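Uncharacterized protein (Bacteroides fragilis, PDB 3EWL) is of unknown function, but its C-terminal part, described here, has a thioredoxin-like fold and may act in thiol-disulfide chemistry. Local coordinates at residues Thr30-Phe34 with Phe45-Phe49. Sequence-based numbering, arbitrary orientation. Where two conformers were deposited one is given.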
loop_
_atom_site.group_PDB
_atom_site.type_symbol
_atom_site.label_atom_id
_atom_site.label_comp_id
_atom_site.label_asym_id
_atom_site.label_seq_id
_atom_site.Cartn_x
_atom_site.Cartn_y
_atom_site.Cartn_z
ATOM N N THR A 30 5.876 2.698 -6.350
ATOM C CA THR A 30 4.848 1.919 -5.690
ATOM C C THR A 30 4.736 2.389 -4.247
ATOM O O THR A 30 5.726 2.380 -3.505
ATOM C CB THR A 30 5.184 0.405 -5.706
ATOM O OG1 THR A 30 5.358 -0.012 -7.073
ATOM C CG2 THR A 30 4.049 -0.441 -5.075
HETATM N N MSE A 31 3.544 2.822 -3.851
HETATM C CA MSE A 31 3.325 3.079 -2.433
HETATM C C MSE A 31 2.634 1.872 -1.824
HETATM O O MSE A 31 1.520 1.532 -2.231
HETATM C CB MSE A 31 2.490 4.329 -2.228
HETATM C CG MSE A 31 2.272 4.687 -0.735
HETATM SE SE MSE A 31 1.201 6.306 -0.465
HETATM C CE MSE A 31 -0.553 5.515 -0.363
ATOM N N LEU A 32 3.243 1.276 -0.807
ATOM C CA LEU A 32 2.549 0.241 -0.059
ATOM C C LEU A 32 1.788 0.862 1.104
ATOM O O LEU A 32 2.336 1.672 1.842
ATOM C CB LEU A 32 3.523 -0.794 0.503
ATOM C CG LEU A 32 4.511 -1.448 -0.437
ATOM C CD1 LEU A 32 5.409 -2.317 0.455
ATOM C CD2 LEU A 32 3.857 -2.267 -1.568
ATOM N N PHE A 33 0.530 0.476 1.251
ATOM C CA PHE A 33 -0.338 1.029 2.277
ATOM C C PHE A 33 -0.870 -0.112 3.130
ATOM O O PHE A 33 -1.822 -0.801 2.726
ATOM C CB PHE A 33 -1.491 1.832 1.619
ATOM C CG PHE A 33 -2.395 2.568 2.612
ATOM C CD1 PHE A 33 -2.003 3.778 3.171
ATOM C CD2 PHE A 33 -3.653 2.064 2.953
ATOM C CE1 PHE A 33 -2.843 4.471 4.070
ATOM C CE2 PHE A 33 -4.508 2.766 3.830
ATOM C CZ PHE A 33 -4.085 3.969 4.404
ATOM N N PHE A 34 -0.234 -0.362 4.280
ATOM C CA PHE A 34 -0.691 -1.420 5.155
ATOM C C PHE A 34 -1.769 -0.896 6.034
ATOM O O PHE A 34 -1.554 0.051 6.780
ATOM C CB PHE A 34 0.442 -2.092 5.948
ATOM C CG PHE A 34 1.522 -2.693 5.061
ATOM C CD1 PHE A 34 1.318 -3.909 4.402
ATOM C CD2 PHE A 34 2.713 -1.998 4.819
ATOM C CE1 PHE A 34 2.320 -4.456 3.544
ATOM C CE2 PHE A 34 3.710 -2.535 3.966
ATOM C CZ PHE A 34 3.507 -3.783 3.345
ATOM N N PHE A 45 -6.045 9.117 6.358
ATOM C CA PHE A 45 -4.959 9.161 5.385
ATOM C C PHE A 45 -5.519 9.044 3.952
ATOM O O PHE A 45 -5.134 9.803 3.047
ATOM C CB PHE A 45 -3.914 8.029 5.638
ATOM C CG PHE A 45 -2.743 8.089 4.694
ATOM C CD1 PHE A 45 -1.559 8.714 5.080
ATOM C CD2 PHE A 45 -2.852 7.612 3.389
ATOM C CE1 PHE A 45 -0.494 8.811 4.217
ATOM C CE2 PHE A 45 -1.768 7.709 2.499
ATOM C CZ PHE A 45 -0.598 8.315 2.913
ATOM N N GLU A 46 -6.390 8.047 3.751
ATOM C CA GLU A 46 -7.082 7.809 2.472
ATOM C C GLU A 46 -7.784 9.090 2.009
ATOM O O GLU A 46 -7.633 9.481 0.869
ATOM C CB GLU A 46 -8.113 6.666 2.576
ATOM C CG GLU A 46 -7.519 5.276 2.739
ATOM C CD GLU A 46 -8.482 4.277 3.438
ATOM O OE1 GLU A 46 -8.004 3.217 3.950
ATOM O OE2 GLU A 46 -9.698 4.536 3.479
ATOM N N LYS A 47 -8.512 9.747 2.911
ATOM C CA LYS A 47 -9.197 11.009 2.624
ATOM C C LYS A 47 -8.234 12.133 2.232
ATOM O O LYS A 47 -8.482 12.850 1.265
ATOM C CB LYS A 47 -10.035 11.438 3.840
ATOM C CG LYS A 47 -10.823 12.742 3.617
ATOM C CD LYS A 47 -11.333 13.313 4.896
ATOM C CE LYS A 47 -12.167 14.543 4.633
ATOM N NZ LYS A 47 -11.283 15.698 4.340
ATOM N N LEU A 48 -7.139 12.288 2.977
ATOM C CA LEU A 48 -6.187 13.371 2.715
ATOM C C LEU A 48 -5.432 13.143 1.412
ATOM O O LEU A 48 -5.205 14.071 0.653
ATOM C CB LEU A 48 -5.165 13.503 3.844
ATOM C CG LEU A 48 -5.549 14.058 5.212
ATOM C CD1 LEU A 48 -4.287 14.116 6.090
ATOM C CD2 LEU A 48 -6.199 15.435 5.106
ATOM N N PHE A 49 -5.020 11.894 1.184
ATOM C CA PHE A 49 -4.299 11.523 -0.028
ATOM C C PHE A 49 -5.064 12.001 -1.276
ATOM O O PHE A 49 -4.454 12.552 -2.195
ATOM C CB PHE A 49 -4.061 9.996 -0.062
ATOM C CG PHE A 49 -3.142 9.544 -1.155
ATOM C CD1 PHE A 49 -1.787 9.321 -0.889
ATOM C CD2 PHE A 49 -3.628 9.362 -2.459
ATOM C CE1 PHE A 49 -0.913 8.905 -1.905
ATOM C CE2 PHE A 49 -2.782 8.945 -3.487
ATOM C CZ PHE A 49 -1.417 8.715 -3.214
#
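The selenium of Met31, a selenomethionine, reaches from the strand to two phenylalanine rings of the helix, making Met-aromatic contacts with Phe45 and Phe49. The thioredoxin-like fold is recognisable here: strand 29-34 is central in the mixed sheet, and it packs against helix 40-50, at whose start Cys39 and Cys42 form a CxxC pattern consistent with that of thioredoxins. Segment 45-49 runs roughly antiparallel to segment 30-34. SE sits at the edge of the Phe45 ring but approaches that of Phe49 obliquely, 61° off the normal and 4.8 Å from the centroid. Met31 is extended as far as SE and then bends at chi3 (91°), which turns CE so that it touches both rings, 3.7 Å from Phe49 CE1 and 3.8 Å from Phe45 CE2. Two residues along the strand, Phe33 slides past Phe45 in the opposite direction, their planes inclined at 35°. Trp89 meets both Phe33 and Phe49 edge-to-face, and Met129 of helix 129-137 packs on Phe45 and Phe49. Glu46 crosses Phe33 at about a right angle; its OE1, salt-bridged to Arg43 NH1, also lies 3.5 Å from Phe33 CE2. The tightest approach joins Phe33 CE1 to Phe45 CD2, at 3.2 Å.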